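Local coordinates for YfkN protein (Bacillus subtilis subsp. subtilis, PDB 3GVE) that belongs to the calcineurin-like phosphoesterase family of metal-dependent proteins and carries a manganese ion and a magnesium ion side by side in its metal centre, at residues A[23-28]-A[330-335]; A[32-37]-A[318-323]; A[130-135]-A[193-198]. One frame throughout, in Å; residues are numbered along the deposited sequence. Where two conformers were deposited one is given.

Interaction 1. Residues A[23-28]-A[330-335]; sequences NMMDYD and QTHQNT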
ATOM      1  N   ASN A  23       0.509   7.356   9.086  1.00  8.84           N
ATOM      2  CA  ASN A  23       0.757   8.548   8.272  1.00  9.01           C
ATOM      3  C   ASN A  23       0.391   9.830   9.032  1.00  9.30           C
ATOM      4  O   ASN A  23      -0.679  10.388   8.859  1.00  9.75           O
ATOM      5  CB  ASN A  23       0.009   8.454   6.929  1.00  9.40           C
ATOM      6  CG  ASN A  23       0.459   7.265   6.091  1.00  9.61           C
ATOM      7  OD1 ASN A  23      -0.291   6.333   5.849  1.00 12.25           O
ATOM      8  ND2 ASN A  23       1.681   7.291   5.674  1.00  9.34           N
HETATM    9  N   MSE A  24       1.325  10.268   9.868  1.00  9.52           N
HETATM   10  CA  MSE A  24       1.189  11.485  10.674  1.00  9.59           C
HETATM   11  C   MSE A  24       1.402  12.713   9.801  1.00  9.96           C
HETATM   12  O   MSE A  24       0.556  13.574   9.715  1.00 11.32           O
HETATM   13  CB  MSE A  24       2.200  11.474  11.823  1.00  9.68           C
HETATM   14  CG  MSE A  24       1.939  10.336  12.828  1.00 10.27           C
HETATM   15 SE   MSE A  24       0.271  10.505  13.809  0.75 11.80          SE
HETATM   16  CE  MSE A  24      -0.796   9.182  12.776  1.00 11.03           C
HETATM   17  N   MSE A  25       2.562  12.763   9.169  1.00 11.10           N
HETATM   18  CA  MSE A  25       2.882  13.824   8.228  1.00 11.49           C
HETATM   19  C   MSE A  25       2.316  13.528   6.843  1.00 11.52           C
HETATM   20  O   MSE A  25       2.023  12.392   6.510  1.00 11.93           O
HETATM   21  CB  MSE A  25       4.392  14.001   8.138  1.00 12.00           C
HETATM   22  CG  MSE A  25       5.029  14.478   9.428  1.00 13.72           C
HETATM   23 SE   MSE A  25       4.485  16.300   9.929  0.75 16.22          SE
HETATM   24  CE  MSE A  25       5.813  17.248   8.848  1.00 16.17           C
ATOM     25  N   ASP A  26       2.194  14.569   6.029  1.00 12.14           N
ATOM     26  CA  ASP A  26       1.830  14.388   4.629  1.00 12.57           C
ATOM     27  C   ASP A  26       3.126  14.077   3.863  1.00 12.06           C
ATOM     28  O   ASP A  26       3.666  14.910   3.131  1.00 13.14           O
ATOM     29  CB  ASP A  26       1.060  15.606   4.075  1.00 13.50           C
ATOM     30  CG  ASP A  26       1.777  16.943   4.278  1.00 14.70           C
ATOM     31  OD1 ASP A  26       2.648  17.053   5.148  1.00 15.34           O
ATOM     32  OD2 ASP A  26       1.406  17.892   3.571  1.00 15.37           O
ATOM     33  N   TYR A  27       3.622  12.865   4.069  1.00 12.34           N
ATOM     34  CA  TYR A  27       4.977  12.473   3.679  1.00 11.99           C
ATOM     35  C   TYR A  27       5.065  11.005   3.274  1.00 11.96           C
ATOM     36  O   TYR A  27       4.562  10.128   3.959  1.00 12.35           O
ATOM     37  CB  TYR A  27       5.945  12.749   4.837  1.00 12.12           C
ATOM     38  CG  TYR A  27       7.385  12.904   4.386  1.00 12.71           C
ATOM     39  CD1 TYR A  27       7.865  14.132   3.946  1.00 12.72           C
ATOM     40  CD2 TYR A  27       8.248  11.822   4.372  1.00 12.76           C
ATOM     41  CE1 TYR A  27       9.167  14.271   3.522  1.00 13.46           C
ATOM     42  CE2 TYR A  27       9.564  11.965   3.956  1.00 13.01           C
ATOM     43  CZ  TYR A  27       9.999  13.194   3.534  1.00 13.58           C
ATOM     44  OH  TYR A  27      11.291  13.363   3.090  1.00 16.00           O
ATOM     45  N   ASP A  28       5.731  10.762   2.153  1.00 11.58           N
ATOM     46  CA  ASP A  28       6.014   9.431   1.646  1.00 13.22           C
ATOM     47  C   ASP A  28       7.452   9.080   2.024  1.00 12.84           C
ATOM     48  O   ASP A  28       8.393   9.611   1.452  1.00 12.88           O
ATOM     49  CB  ASP A  28       5.830   9.429   0.109  1.00 15.12           C
ATOM     50  CG  ASP A  28       6.236   8.121  -0.545  1.00 19.27           C
ATOM     51  OD1 ASP A  28       6.538   7.163   0.142  1.00 20.75           O
ATOM     52  OD2 ASP A  28       6.252   8.077  -1.780  1.00 21.49           O
ATOM     53  N   GLN A 330       9.892  15.616  16.009  1.00 13.25           N
ATOM     54  CA  GLN A 330      11.130  14.934  16.414  1.00 14.31           C
ATOM     55  C   GLN A 330      11.111  13.474  15.966  1.00 12.93           C
ATOM     56  O   GLN A 330      12.074  12.966  15.460  1.00 12.79           O
ATOM     57  CB  GLN A 330      11.382  15.026  17.921  1.00 16.95           C
ATOM     58  CG  GLN A 330      12.802  14.580  18.311  1.00 21.32           C
ATOM     59  CD  GLN A 330      13.872  15.291  17.480  1.00 24.52           C
ATOM     60  OE1 GLN A 330      13.976  16.507  17.518  1.00 26.59           O
ATOM     61  NE2 GLN A 330      14.634  14.531  16.694  1.00 24.53           N
ATOM     62  N   THR A 331       9.979  12.819  16.168  1.00 11.92           N
ATOM     63  CA  THR A 331       9.830  11.428  15.742  1.00 12.17           C
ATOM     64  C   THR A 331       9.956  11.292  14.224  1.00 12.40           C
ATOM     65  O   THR A 331      10.575  10.387  13.723  1.00 12.78           O
ATOM     66  CB  THR A 331       8.465  10.863  16.178  1.00 12.99           C
ATOM     67  OG1 THR A 331       8.352  10.940  17.598  1.00 14.30           O
ATOM     68  CG2 THR A 331       8.317   9.405  15.737  1.00 13.27           C
ATOM     69  N   HIS A 332       9.325  12.208  13.517  1.00 12.65           N
ATOM     70  CA  HIS A 332       9.416  12.252  12.067  1.00 12.52           C
ATOM     71  C   HIS A 332      10.870  12.405  11.607  1.00 12.31           C
ATOM     72  O   HIS A 332      11.316  11.687  10.743  1.00 13.26           O
ATOM     73  CB  HIS A 332       8.529  13.375  11.547  1.00 11.79           C
ATOM     74  CG  HIS A 332       8.681  13.639  10.083  1.00 12.16           C
ATOM     75  ND1 HIS A 332       8.320  12.734   9.110  1.00 12.44           N
ATOM     76  CD2 HIS A 332       9.177  14.713   9.434  1.00 13.20           C
ATOM     77  CE1 HIS A 332       8.573  13.249   7.923  1.00 12.61           C
ATOM     78  NE2 HIS A 332       9.089  14.449   8.094  1.00 12.32           N
ATOM     79  N   GLN A 333      11.602  13.322  12.228  1.00 12.83           N
ATOM     80  CA  GLN A 333      13.019  13.515  11.878  1.00 13.77           C
ATOM     81  C   GLN A 333      13.862  12.297  12.228  1.00 13.63           C
ATOM     82  O   GLN A 333      14.738  11.927  11.472  1.00 14.19           O
ATOM     83  CB  GLN A 333      13.573  14.793  12.503  1.00 14.68           C
ATOM     84  CG  GLN A 333      12.913  16.018  11.900  1.00 16.72           C
ATOM     85  CD  GLN A 333      13.413  17.306  12.463  1.00 18.36           C
ATOM     86  OE1 GLN A 333      14.395  17.334  13.184  1.00 19.61           O
ATOM     87  NE2 GLN A 333      12.745  18.383  12.122  1.00 19.38           N
ATOM     88  N   ASN A 334      13.551  11.647  13.339  1.00 14.04           N
ATOM     89  CA  ASN A 334      14.223  10.405  13.698  1.00 14.25           C
ATOM     90  C   ASN A 334      13.919   9.294  12.698  1.00 13.43           C
ATOM     91  O   ASN A 334      14.755   8.465  12.388  1.00 14.73           O
ATOM     92  CB  ASN A 334      13.827   9.962  15.119  1.00 16.16           C
ATOM     93  CG  ASN A 334      14.362  10.895  16.200  1.00 18.23           C
ATOM     94  OD1 ASN A 334      15.220  11.722  15.954  1.00 19.54           O
ATOM     95  ND2 ASN A 334      13.842  10.755  17.392  1.00 19.83           N
ATOM     96  N   THR A 335      12.688   9.285  12.204  1.00 13.30           N
ATOM     97  CA  THR A 335      12.285   8.322  11.193  1.00 13.43           C
ATOM     98  C   THR A 335      13.028   8.547   9.864  1.00 14.31           C
ATOM     99  O   THR A 335      13.448   7.607   9.225  1.00 15.19           O
ATOM    100  CB  THR A 335      10.753   8.332  10.998  1.00 12.90           C
ATOM    101  OG1 THR A 335      10.137   7.934  12.223  1.00 13.12           O
ATOM    102  CG2 THR A 335      10.321   7.369   9.903  1.00 12.94           C
TER

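Interaction 2. Residues A[32-37]-A[318-323]; sequences DKETAD and TSRNET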
ATOM      1  N   ASP A  32      10.835   9.410  -0.128  1.00 16.85           N
ATOM      2  CA  ASP A  32      11.462  10.397   0.736  1.00 17.07           C
ATOM      3  C   ASP A  32      11.093  11.782   0.251  1.00 15.96           C
ATOM      4  O   ASP A  32      11.940  12.616  -0.013  1.00 17.18           O
ATOM      5  CB  ASP A  32      12.982  10.195   0.795  1.00 18.98           C
ATOM      6  CG  ASP A  32      13.611  10.743   2.064  1.00 21.26           C
ATOM      7  OD1 ASP A  32      12.970  11.485   2.811  1.00 19.60           O
ATOM      8  OD2 ASP A  32      14.780  10.397   2.309  1.00 24.42           O
ATOM      9  N   LYS A  33       9.802  12.025   0.140  1.00 15.75           N
ATOM     10  CA  LYS A  33       9.316  13.357  -0.174  1.00 18.44           C
ATOM     11  C   LYS A  33       7.912  13.625   0.329  1.00 15.90           C
ATOM     12  O   LYS A  33       7.130  12.719   0.576  1.00 15.49           O
ATOM     13  CB  LYS A  33       9.337  13.614  -1.666  1.00 24.31           C
ATOM     14  CG  LYS A  33       8.752  12.529  -2.462  1.00 28.55           C
ATOM     15  CD  LYS A  33       9.478  12.439  -3.782  1.00 31.88           C
ATOM     16  CE  LYS A  33       8.716  13.171  -4.851  1.00 33.88           C
ATOM     17  NZ  LYS A  33       7.883  12.275  -5.692  1.00 34.62           N
ATOM     18  N   GLU A  34       7.631  14.904   0.443  1.00 14.91           N
ATOM     19  CA  GLU A  34       6.340  15.437   0.770  1.00 16.06           C
ATOM     20  C   GLU A  34       5.279  15.059  -0.270  1.00 16.81           C
ATOM     21  O   GLU A  34       5.555  14.963  -1.460  1.00 16.47           O
ATOM     22  CB  GLU A  34       6.501  16.947   0.810  1.00 18.58           C
ATOM     23  CG  GLU A  34       5.307  17.723   1.158  1.00 19.83           C
ATOM     24  CD  GLU A  34       5.614  19.205   1.213  1.00 19.88           C
ATOM     25  OE1 GLU A  34       4.860  19.922   1.855  1.00 21.46           O
ATOM     26  OE2 GLU A  34       6.628  19.643   0.640  1.00 19.86           O
ATOM     27  N   THR A  35       4.058  14.850   0.216  1.00 17.79           N
ATOM     28  CA  THR A  35       2.882  14.692  -0.634  1.00 20.75           C
ATOM     29  C   THR A  35       1.724  15.599  -0.160  1.00 23.93           C
ATOM     30  O   THR A  35       1.684  16.025   0.983  1.00 26.13           O
ATOM     31  CB  THR A  35       2.399  13.274  -0.618  1.00 22.64           C
ATOM     32  OG1 THR A  35       1.268  13.189  -1.483  1.00 23.51           O
ATOM     33  CG2 THR A  35       1.942  12.913   0.775  1.00 23.14           C
ATOM     34  N   ALA A  36       0.776  15.902  -1.030  1.00 24.99           N
ATOM     35  CA  ALA A  36      -0.406  16.662  -0.616  1.00 25.33           C
ATOM     36  C   ALA A  36      -1.614  15.760  -0.459  1.00 23.77           C
ATOM     37  O   ALA A  36      -2.703  16.221  -0.135  1.00 25.54           O
ATOM     38  CB  ALA A  36      -0.711  17.734  -1.619  1.00 26.59           C
ATOM     39  N   ASP A  37      -1.387  14.482  -0.692  0.50 21.05           N
ATOM     40  CA  ASP A  37      -2.408  13.473  -0.965  0.50 20.74           C
ATOM     41  C   ASP A  37      -3.024  12.875   0.307  0.50 15.93           C
ATOM     42  O   ASP A  37      -4.131  12.402   0.266  0.50 15.32           O
ATOM     43  CB  ASP A  37      -1.750  12.360  -1.815  0.50 26.19           C
ATOM     44  CG  ASP A  37      -2.722  11.302  -2.320  0.50 31.98           C
ATOM     45  OD1 ASP A  37      -2.455  10.087  -2.119  0.50 33.27           O
ATOM     46  OD2 ASP A  37      -3.720  11.671  -2.969  0.50 34.95           O
ATOM     47  N   THR A 318      -5.115  22.863   2.436  1.00 16.42           N
ATOM     48  CA  THR A 318      -3.933  23.187   1.636  1.00 19.16           C
ATOM     49  C   THR A 318      -2.633  23.244   2.435  1.00 21.24           C
ATOM     50  O   THR A 318      -1.581  23.497   1.863  1.00 24.70           O
ATOM     51  CB  THR A 318      -4.115  24.497   0.871  1.00 21.85           C
ATOM     52  OG1 THR A 318      -4.229  25.551   1.815  1.00 24.88           O
ATOM     53  CG2 THR A 318      -5.363  24.455   0.033  1.00 21.46           C
ATOM     54  N   SER A 319      -2.700  23.020   3.743  1.00 20.08           N
ATOM     55  CA  SER A 319      -1.503  23.058   4.583  1.00 20.34           C
ATOM     56  C   SER A 319      -1.547  22.085   5.759  1.00 18.32           C
ATOM     57  O   SER A 319      -2.576  21.502   6.035  1.00 17.93           O
ATOM     58  CB  SER A 319      -1.265  24.467   5.124  1.00 22.76           C
ATOM     59  OG  SER A 319      -2.337  24.885   5.921  1.00 24.91           O
ATOM     60  N   ARG A 320      -0.422  21.947   6.451  1.00 18.02           N
ATOM     61  CA  ARG A 320      -0.314  21.079   7.611  1.00 17.60           C
ATOM     62  C   ARG A 320      -0.773  21.777   8.876  1.00 15.84           C
ATOM     63  O   ARG A 320      -0.476  22.922   9.122  1.00 16.75           O
ATOM     64  CB  ARG A 320       1.136  20.634   7.844  1.00 19.00           C
ATOM     65  CG  ARG A 320       1.629  19.481   7.027  1.00 19.74           C
ATOM     66  CD  ARG A 320       3.105  19.225   7.299  1.00 20.45           C
ATOM     67  NE  ARG A 320       3.942  20.316   6.836  1.00 20.36           N
ATOM     68  CZ  ARG A 320       4.408  20.448   5.601  1.00 19.05           C
ATOM     69  NH1 ARG A 320       5.150  21.489   5.300  1.00 18.35           N
ATOM     70  NH2 ARG A 320       4.140  19.572   4.671  1.00 18.61           N
ATOM     71  N   ASN A 321      -1.461  21.018   9.699  1.00 13.93           N
ATOM     72  CA  ASN A 321      -1.935  21.425  11.019  1.00 13.77           C
ATOM     73  C   ASN A 321      -0.733  21.526  11.959  1.00 14.14           C
ATOM     74  O   ASN A 321       0.066  20.583  12.097  1.00 14.89           O
ATOM     75  CB  ASN A 321      -2.860  20.336  11.578  1.00 14.29           C
ATOM     76  CG  ASN A 321      -3.372  20.657  12.968  1.00 15.62           C
ATOM     77  OD1 ASN A 321      -2.781  20.265  13.968  1.00 15.96           O
ATOM     78  ND2 ASN A 321      -4.479  21.375  13.001  1.00 16.59           N
ATOM     79  N   GLU A 322      -0.589  22.655  12.633  0.50 14.86           N
ATOM     80  CA  GLU A 322       0.558  22.865  13.513  0.50 16.20           C
ATOM     81  C   GLU A 322       0.611  21.935  14.732  0.50 15.78           C
ATOM     82  O   GLU A 322       1.685  21.619  15.184  0.50 16.17           O
ATOM     83  CB  GLU A 322       0.650  24.329  13.975  0.50 20.35           C
ATOM     84  CG  GLU A 322       0.847  25.315  12.847  0.50 26.32           C
ATOM     85  CD  GLU A 322       0.915  26.763  13.320  0.50 31.69           C
ATOM     86  OE1 GLU A 322       0.819  27.017  14.534  0.50 33.70           O
ATOM     87  OE2 GLU A 322       1.076  27.638  12.445  0.50 34.00           O
ATOM     88  N   THR A 323      -0.538  21.518  15.262  1.00 15.37           N
ATOM     89  CA  THR A 323      -0.510  20.722  16.462  1.00 15.13           C
ATOM     90  C   THR A 323       0.096  19.345  16.100  1.00 13.49           C
ATOM     91  O   THR A 323       0.862  18.771  16.863  1.00 14.46           O
ATOM     92  CB  THR A 323      -1.908  20.554  17.070  1.00 16.74           C
ATOM     93  OG1 THR A 323      -2.391  21.838  17.485  1.00 18.41           O
ATOM     94  CG2 THR A 323      -1.971  19.582  18.295  1.00 16.86           C
TER

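Interaction 3. Residues A[130-135]-A[193-198]; sequences VNANVK and VESANE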
ATOM      1  N   VAL A 130     -11.149   0.977  22.949  1.00  8.45           N
ATOM      2  CA  VAL A 130     -12.086  -0.073  23.304  1.00  8.53           C
ATOM      3  C   VAL A 130     -12.083  -1.191  22.272  1.00  7.92           C
ATOM      4  O   VAL A 130     -11.839  -0.969  21.096  1.00  9.06           O
ATOM      5  CB  VAL A 130     -13.536   0.491  23.483  1.00 10.10           C
ATOM      6  CG1 VAL A 130     -13.586   1.415  24.725  1.00 11.04           C
ATOM      7  CG2 VAL A 130     -14.002   1.250  22.229  1.00 10.16           C
ATOM      8  N   ASN A 131     -12.381  -2.391  22.737  1.00  8.13           N
ATOM      9  CA  ASN A 131     -12.626  -3.532  21.873  1.00  8.40           C
ATOM     10  C   ASN A 131     -13.418  -4.587  22.646  1.00  8.45           C
ATOM     11  O   ASN A 131     -13.017  -4.928  23.748  1.00  9.10           O
ATOM     12  CB  ASN A 131     -11.327  -4.136  21.351  1.00  8.61           C
ATOM     13  CG  ASN A 131     -11.570  -5.473  20.684  1.00  8.02           C
ATOM     14  OD1 ASN A 131     -11.595  -6.494  21.349  1.00  9.08           O
ATOM     15  ND2 ASN A 131     -11.822  -5.463  19.389  1.00  8.54           N
ATOM     16  N   ALA A 132     -14.505  -5.048  22.070  1.00  9.01           N
ATOM     17  CA  ALA A 132     -15.414  -5.930  22.774  1.00  9.10           C
ATOM     18  C   ALA A 132     -15.260  -7.389  22.397  1.00  9.32           C
ATOM     19  O   ALA A 132     -15.690  -8.244  23.152  1.00 10.45           O
ATOM     20  CB  ALA A 132     -16.865  -5.482  22.544  1.00 10.09           C
ATOM     21  N   ASN A 133     -14.687  -7.680  21.234  1.00  9.30           N
ATOM     22  CA  ASN A 133     -14.716  -9.058  20.723  1.00  8.75           C
ATOM     23  C   ASN A 133     -13.452  -9.907  20.880  1.00  8.13           C
ATOM     24  O   ASN A 133     -13.521 -11.116  20.794  1.00  9.41           O
ATOM     25  CB  ASN A 133     -15.326  -9.134  19.298  1.00  8.55           C
ATOM     26  CG  ASN A 133     -14.455  -8.490  18.198  1.00  8.75           C
ATOM     27  OD1 ASN A 133     -13.777  -7.497  18.410  1.00  8.80           O
ATOM     28  ND2 ASN A 133     -14.526  -9.060  17.000  1.00  9.25           N
ATOM     29  N   VAL A 134     -12.308  -9.290  21.137  1.00  8.73           N
ATOM     30  CA  VAL A 134     -11.109 -10.065  21.435  1.00  9.28           C
ATOM     31  C   VAL A 134     -11.128 -10.499  22.897  1.00  9.88           C
ATOM     32  O   VAL A 134     -11.282  -9.686  23.777  1.00  9.38           O
ATOM     33  CB  VAL A 134      -9.805  -9.285  21.131  1.00  9.68           C
ATOM     34  CG1 VAL A 134      -8.571 -10.183  21.379  1.00 10.02           C
ATOM     35  CG2 VAL A 134      -9.817  -8.789  19.687  1.00 10.59           C
ATOM     36  N   LYS A 135     -10.980 -11.800  23.118  1.00 10.54           N
ATOM     37  CA  LYS A 135     -11.062 -12.367  24.458  1.00 11.51           C
ATOM     38  C   LYS A 135      -9.828 -13.206  24.816  1.00 11.27           C
ATOM     39  O   LYS A 135      -9.093 -13.639  23.957  1.00 11.83           O
ATOM     40  CB  LYS A 135     -12.358 -13.175  24.587  1.00 12.54           C
ATOM     41  CG  LYS A 135     -13.597 -12.271  24.539  1.00 14.69           C
ATOM     42  CD  LYS A 135     -14.898 -13.057  24.647  1.00 16.74           C
ATOM     43  CE  LYS A 135     -16.109 -12.169  24.526  1.00 18.76           C
ATOM     44  NZ  LYS A 135     -17.347 -12.944  24.724  1.00 20.11           N
ATOM     45  N   VAL A 193     -21.097  -9.383  15.259  1.00 10.67           N
ATOM     46  CA  VAL A 193     -22.502  -9.198  15.660  1.00 10.88           C
ATOM     47  C   VAL A 193     -22.802  -9.799  17.036  1.00 10.71           C
ATOM     48  O   VAL A 193     -23.482  -9.198  17.865  1.00 11.61           O
ATOM     49  CB  VAL A 193     -23.436  -9.738  14.552  1.00 11.59           C
ATOM     50  CG1 VAL A 193     -24.871  -9.905  15.005  1.00 12.62           C
ATOM     51  CG2 VAL A 193     -23.323  -8.907  13.266  1.00 13.61           C
ATOM     52  N   GLU A 194     -22.284 -11.006  17.274  1.00 12.13           N
ATOM     53  CA  GLU A 194     -22.511 -11.684  18.555  1.00 12.64           C
ATOM     54  C   GLU A 194     -21.871 -10.922  19.709  1.00 11.49           C
ATOM     55  O   GLU A 194     -22.500 -10.719  20.714  1.00 12.05           O
ATOM     56  CB  GLU A 194     -21.982 -13.121  18.540  1.00 15.19           C
ATOM     57  CG  GLU A 194     -22.787 -14.074  17.698  1.00 18.20           C
ATOM     58  CD  GLU A 194     -22.126 -15.426  17.552  1.00 21.82           C
ATOM     59  OE1 GLU A 194     -21.253 -15.761  18.371  1.00 21.60           O
ATOM     60  OE2 GLU A 194     -22.477 -16.152  16.607  1.00 24.26           O
ATOM     61  N   SER A 195     -20.739 -10.332  19.504  0.50 11.14           N
ATOM     62  CA  SER A 195     -20.101  -9.457  20.522  0.50 11.63           C
ATOM     63  C   SER A 195     -20.970  -8.267  20.783  0.50 11.08           C
ATOM     64  O   SER A 195     -21.138  -7.816  21.958  0.50 11.19           O
ATOM     65  CB  SER A 195     -18.642  -9.163  20.145  0.50 12.87           C
ATOM     66  OG  SER A 195     -18.199  -8.008  20.799  0.50 12.79           O
ATOM     67  N   ALA A 196     -21.503  -7.667  19.726  1.00 10.60           N
ATOM     68  CA  ALA A 196     -22.369  -6.511  19.896  1.00 11.45           C
ATOM     69  C   ALA A 196     -23.625  -6.882  20.687  1.00 11.57           C
ATOM     70  O   ALA A 196     -24.001  -6.160  21.595  1.00 12.30           O
ATOM     71  CB  ALA A 196     -22.747  -5.915  18.532  1.00 12.01           C
ATOM     72  N   ASN A 197     -24.259  -8.004  20.327  1.00 12.11           N
ATOM     73  CA  ASN A 197     -25.477  -8.422  20.994  1.00 13.88           C
ATOM     74  C   ASN A 197     -25.253  -8.785  22.470  1.00 13.86           C
ATOM     75  O   ASN A 197     -26.128  -8.617  23.264  1.00 14.96           O
ATOM     76  CB  ASN A 197     -26.148  -9.542  20.204  1.00 16.34           C
ATOM     77  CG  ASN A 197     -26.913  -9.019  19.011  1.00 19.79           C
ATOM     78  OD1 ASN A 197     -27.327  -7.887  18.988  1.00 21.17           O
ATOM     79  ND2 ASN A 197     -27.106  -9.865  18.032  1.00 22.59           N
ATOM     80  N   GLU A 198     -24.060  -9.241  22.805  1.00 13.73           N
ATOM     81  CA  GLU A 198     -23.708  -9.574  24.179  1.00 15.26           C
ATOM     82  C   GLU A 198     -23.451  -8.311  24.989  1.00 15.03           C
ATOM     83  O   GLU A 198     -23.796  -8.218  26.153  1.00 16.06           O
ATOM     84  CB  GLU A 198     -22.467 -10.454  24.136  1.00 17.63           C
ATOM     85  CG  GLU A 198     -21.842 -10.890  25.460  1.00 22.41           C
ATOM     86  CD  GLU A 198     -20.576 -11.705  25.211  1.00 28.60           C
ATOM     87  OE1 GLU A 198     -20.671 -12.813  24.691  1.00 30.25           O
ATOM     88  OE2 GLU A 198     -19.487 -11.221  25.491  1.00 32.47           O
TER
HETATM   89  O   HOH W   1     -18.311  -9.193  23.511  1.00 17.76           O

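Interaction 1. Residues A[23-28]-A[330-335]
One imidazole, that of His-332, meets two quite different neighbours from the segment 23-28: a selenomethionine lies over its face while a tyrosine takes its edge. Met-25 CG sits above the ring, 3.8 Å from the centroid of the His-332 ring and only 15° off its normal, a CH-pi contact. The bend at chi2 leaves Met-25 SE above the same face but at a distance, 5.1 Å from the centroid of the His-332 ring. A flexible, unbranched, polarisable side chain suits such a place. Tyr-27 contributes its own face: His-332 CE1 points at it, 3.7 Å from Tyr-27 CG, and with the planes at 79° the pair is T-shaped, the histidine supplying the edge. CE1 lands toward the rim near CG rather than over the middle of the phenol ring. His-332 reaches across because its CG stands anti to the backbone N (chi1 172°). Its ND1 is hydrogen-bonded to the hydroxyl of Tyr-29, which probably fixes the ring's rotation, and the Tyr-27 hydroxyl is engaged by Asp-32. No hydrogen bond joins the two segments. The arrangement is an aromatic cluster, completed by the ring of Tyr-29, that packs the 27-28/33-34 beta hairpin against the C-terminal helix 322-340.

Interaction 2. Residues A[32-37]-A[318-323]
Glu-34 and Arg-320 approach at a slant, their carboxylate and guanidinium planes 43° apart, and a single N-H joins them. Arg-320 NH2 gives a nearly straight bond to Glu-34 OE1 (2.9 Å, N-H...O angle 169°), part of a salt bridge. The acceptor lies almost in the guanidinium plane, at its edge, whereas from the glutamate's side the donor arrives from above the carboxylate plane. Glu-34 gets there by stretching out, with CG anti to the backbone N (chi1 -179°) and the chain extended beyond. Arginine suits the other side, being long enough to bend at chi3 and still present several N-H groups: NH2 also forms a salt bridge with Asp-26, so one nitrogen serves two carboxylates, whose negative charge would favour the charged guanidinium. Next to Arg-320, Asn-321 is the N-cap of helix 322-340; its OD1 accepts from Val-324 N and, weakly, from Thr-323 N (2.9 Å), a role for which asparagine's short amide is well suited. Beyond Glu-34, Thr-35 OG1 accepts from Asp-37 N in an ST turn. This is a surface ion pair joining the end of a beta hairpin to the loop that leads into a capped C-terminal helix.

Interaction 3. Residues A[130-135]-A[193-198]
The chain at 130-135 passes through a turn into strand 134-135 and comes alongside helix 192-205, Asn-133 CA and Ser-195 CA being 5.4 Å apart. An Asx motif shapes that turn: Asn-131 OD1 accepts from Val-134 N at 2.9 Å, in the carbonyl plane on a lone pair, while Asn-131 ND2 donates to Asn-133 OD1. Asparagine is apt here because its amide can accept and donate at once. Alanine and serine are small enough for the turn to come close, and Asn-133 touches only with its CB, 3.4 Å from Ser-195 CB. The amide of Asn-133 turns elsewhere, its ND2 donating to the carbonyls of Val-171 and Gln-190, which ties the turn to the residues just after strands 160-170 and 188-189. In the conformer given for Ser-195, a water lies between the segments, 2.8 Å from Ala-132 O, and hydrogen-bonds Ser-195 OG. One helical turn beyond the serine, Lys-135 and Glu-198 reach toward each other from opposite directions, both chains extended beyond CG, as long residues must be to span the gap; Gln-190 gives Glu-198 OE1 a second partner. Lys-135 NZ forms a salt bridge with Glu-198 OE2 at 2.9 Å, on the syn lone pair, and a weaker bond to OE1.

How the interactions relate
Interactions 1 and 2 adjoin, their centres about 10 Å apart. They use the two strands of one hairpin, 27-28 and 33-34, and the same helix, 322-340: interaction 2 at the approach to its start, interaction 1 farther along. Tyr-27 OH lies 2.5 Å from Asp-32 OD1, directly linking them. In sequence the segments of interaction 2 fall between those of interaction 1, and both of interaction 3 fall between those of interaction 2. Interaction 3 lies on the opposite side of the chain's centre, about 34 Å and about 37 Å centre to centre from interactions 1 and 2. The first two tie the C-terminal helix and its lead-in loop to an early hairpin, while the third joins a turn and the strand after it to helix 192-205.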